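Local coordinates for putative peptide binding protein (Ruminococcus gnavus, PDB 3NOH) that is of unknown function but probably binds peptides, with a fold probably related to periplasmic binding proteins, at residues A[60-65]-A[110-115]. Numbering follows the deposited sequence.
Sequences LSFDIY and YEAFLS
The CD2-CE2 flank of the Tyr65 ring meets CB of Tyr110 obliquely, CE2 of Tyr65 coming within 3.6 Å of that CB, while the Tyr110 ring itself leads away toward strand 22-27. The Tyr65 ring is put there by chi1 of -62°, which sets CG beside its own backbone N and opposite the carbonyl carbon; its hydroxyl then reaches Arg104. On the same face of the sheet, CB of Tyr65 meets CB of Phe113. On the other face the contact is made by apolar side chains: the methyl of Ala112 lies against the CD2 and CE2 side of the Phe62 ring, and CG2 of Ile64 packs 3.9 Å from CD1 of Leu114, against helix 71-86.

Between these faces the strands are joined in parallel register. Tyr65 N donates to Ala112 O at 2.9 Å, and Leu114 N to Tyr65 O at 3.0 Å, both nearly straight; the preceding link, from Ala112 N to Asp63 O, is weak. Just ahead of strand 112-116, Glu111 extends the ladder with its side chain: OE1 accepts the backbone N-H of Asp63 at 2.9 Å, met almost along the C-O axis. The two carboxylates stay close, with Asp63 OD2 4.2 Å from Glu111 OE1, but Asp63 OD2 forms a salt bridge with Lys94, which probably offsets the like charges, while OD1 is hydrogen-bonded by Gln92. Without its carboxylate, as with an alanine here, the Asp63 N-H would probably lose the acceptor that Glu111 provides and the pairing be less firmly held where it begins.

Strand 61-67 thus runs between strands 90-96 and 112-116, three parallel neighbours connected through helices 71-86 and 98-107, the beta-alpha-beta arrangement of an alpha/beta domain with a mixed central sheet, consistent with a relationship to periplasmic binding proteins.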
loop_
_atom_site.group_PDB
_atom_site.type_symbol
_atom_site.label_atom_id
_atom_site.label_comp_id
_atom_site.label_asym_id
_atom_site.label_seq_id
_atom_site.Cartn_x
_atom_site.Cartn_y
_atom_site.Cartn_z
ATOM N N LEU A 60 13.380 6.691 -2.358
ATOM C CA LEU A 60 12.083 6.481 -1.825
ATOM C C LEU A 60 12.122 5.220 -0.991
ATOM O O LEU A 60 12.437 4.142 -1.492
ATOM C CB LEU A 60 11.064 6.341 -2.946
ATOM C CG LEU A 60 9.630 6.096 -2.485
ATOM C CD1 LEU A 60 9.055 7.229 -1.608
ATOM C CD2 LEU A 60 8.784 5.923 -3.736
ATOM N N SER A 61 11.799 5.345 0.294
ATOM C CA SER A 61 11.831 4.199 1.153
ATOM C C SER A 61 10.650 4.280 2.086
ATOM O O SER A 61 10.501 5.309 2.717
ATOM C CB SER A 61 13.116 4.243 2.006
ATOM O OG SER A 61 13.224 3.064 2.756
ATOM N N PHE A 62 9.857 3.207 2.182
ATOM C CA PHE A 62 8.657 3.197 3.022
ATOM C C PHE A 62 8.189 1.783 3.247
ATOM O O PHE A 62 8.573 0.860 2.525
ATOM C CB PHE A 62 7.517 4.084 2.470
ATOM C CG PHE A 62 6.940 3.619 1.162
ATOM C CD1 PHE A 62 7.547 3.983 -0.047
ATOM C CD2 PHE A 62 5.828 2.806 1.120
ATOM C CE1 PHE A 62 7.014 3.514 -1.254
ATOM C CE2 PHE A 62 5.283 2.364 -0.109
ATOM C CZ PHE A 62 5.883 2.721 -1.285
ATOM N N ASP A 63 7.398 1.601 4.287
ATOM C CA ASP A 63 6.852 0.307 4.614
ATOM C C ASP A 63 5.413 0.211 4.120
ATOM O O ASP A 63 4.624 1.179 4.154
ATOM C CB ASP A 63 6.898 0.083 6.134
ATOM C CG ASP A 63 8.321 0.048 6.702
ATOM O OD1 ASP A 63 9.251 -0.237 5.958
ATOM O OD2 ASP A 63 8.473 0.331 7.929
ATOM N N ILE A 64 5.011 -1.006 3.774
ATOM C CA ILE A 64 3.632 -1.321 3.476
ATOM C C ILE A 64 3.125 -2.351 4.478
ATOM O O ILE A 64 3.677 -3.444 4.582
ATOM C CB ILE A 64 3.439 -1.911 2.050
ATOM C CG1 ILE A 64 3.928 -0.892 1.016
ATOM C CG2 ILE A 64 1.953 -2.264 1.816
ATOM C CD1 ILE A 64 3.986 -1.393 -0.444
ATOM N N TYR A 65 2.108 -2.024 5.244
ATOM C CA TYR A 65 1.496 -2.963 6.178
ATOM C C TYR A 65 0.412 -3.804 5.510
ATOM O O TYR A 65 -0.237 -3.372 4.573
ATOM C CB TYR A 65 0.874 -2.225 7.360
ATOM C CG TYR A 65 1.803 -1.432 8.224
ATOM C CD1 TYR A 65 3.159 -1.616 8.199
ATOM C CD2 TYR A 65 1.266 -0.537 9.144
ATOM C CE1 TYR A 65 4.017 -0.888 9.051
ATOM C CE2 TYR A 65 2.085 0.181 9.991
ATOM C CZ TYR A 65 3.447 -0.025 9.968
ATOM O OH TYR A 65 4.269 0.716 10.812
ATOM N N TYR A 110 1.231 4.737 10.438
ATOM C CA TYR A 110 1.559 3.904 9.304
ATOM C C TYR A 110 2.120 4.784 8.207
ATOM O O TYR A 110 1.939 5.992 8.253
ATOM C CB TYR A 110 0.329 3.091 8.785
ATOM C CG TYR A 110 -0.661 3.951 8.020
ATOM C CD1 TYR A 110 -1.560 4.770 8.676
ATOM C CD2 TYR A 110 -0.683 3.924 6.627
ATOM C CE1 TYR A 110 -2.476 5.557 7.950
ATOM C CE2 TYR A 110 -1.559 4.712 5.897
ATOM C CZ TYR A 110 -2.468 5.511 6.569
ATOM O OH TYR A 110 -3.331 6.319 5.895
ATOM N N GLU A 111 2.747 4.171 7.212
ATOM C CA GLU A 111 3.256 4.877 6.036
ATOM C C GLU A 111 2.337 4.533 4.887
ATOM O O GLU A 111 1.692 5.433 4.314
ATOM C CB GLU A 111 4.733 4.509 5.766
ATOM C CG GLU A 111 5.560 4.746 7.039
ATOM C CD GLU A 111 7.047 4.576 6.898
ATOM O OE1 GLU A 111 7.471 3.911 5.955
ATOM O OE2 GLU A 111 7.786 5.077 7.788
ATOM N N ALA A 112 2.264 3.251 4.538
ATOM C CA ALA A 112 1.314 2.747 3.511
ATOM C C ALA A 112 0.751 1.410 3.963
ATOM O O ALA A 112 1.326 0.740 4.818
ATOM C CB ALA A 112 1.946 2.638 2.100
ATOM N N PHE A 113 -0.402 1.028 3.435
ATOM C CA PHE A 113 -0.913 -0.300 3.643
ATOM C C PHE A 113 -1.670 -0.810 2.455
ATOM O O PHE A 113 -2.159 -0.033 1.608
ATOM C CB PHE A 113 -1.749 -0.457 4.937
ATOM C CG PHE A 113 -3.085 0.252 4.950
ATOM C CD1 PHE A 113 -4.200 -0.359 4.424
ATOM C CD2 PHE A 113 -3.208 1.517 5.500
ATOM C CE1 PHE A 113 -5.428 0.254 4.458
ATOM C CE2 PHE A 113 -4.433 2.141 5.541
ATOM C CZ PHE A 113 -5.551 1.520 4.993
ATOM N N LEU A 114 -1.838 -2.126 2.426
ATOM C CA LEU A 114 -2.722 -2.814 1.488
ATOM C C LEU A 114 -3.789 -3.529 2.268
ATOM O O LEU A 114 -3.485 -4.161 3.276
ATOM C CB LEU A 114 -1.931 -3.856 0.707
ATOM C CG LEU A 114 -1.036 -3.333 -0.403
ATOM C CD1 LEU A 114 0.028 -4.389 -0.767
ATOM C CD2 LEU A 114 -1.886 -2.934 -1.628
ATOM N N SER A 115 -5.031 -3.491 1.814
ATOM C CA SER A 115 -6.061 -4.276 2.486
ATOM C C SER A 115 -7.215 -4.562 1.563
ATOM O O SER A 115 -7.451 -3.875 0.554
ATOM C CB SER A 115 -6.589 -3.583 3.768
ATOM O OG SER A 115 -7.445 -2.475 3.448
#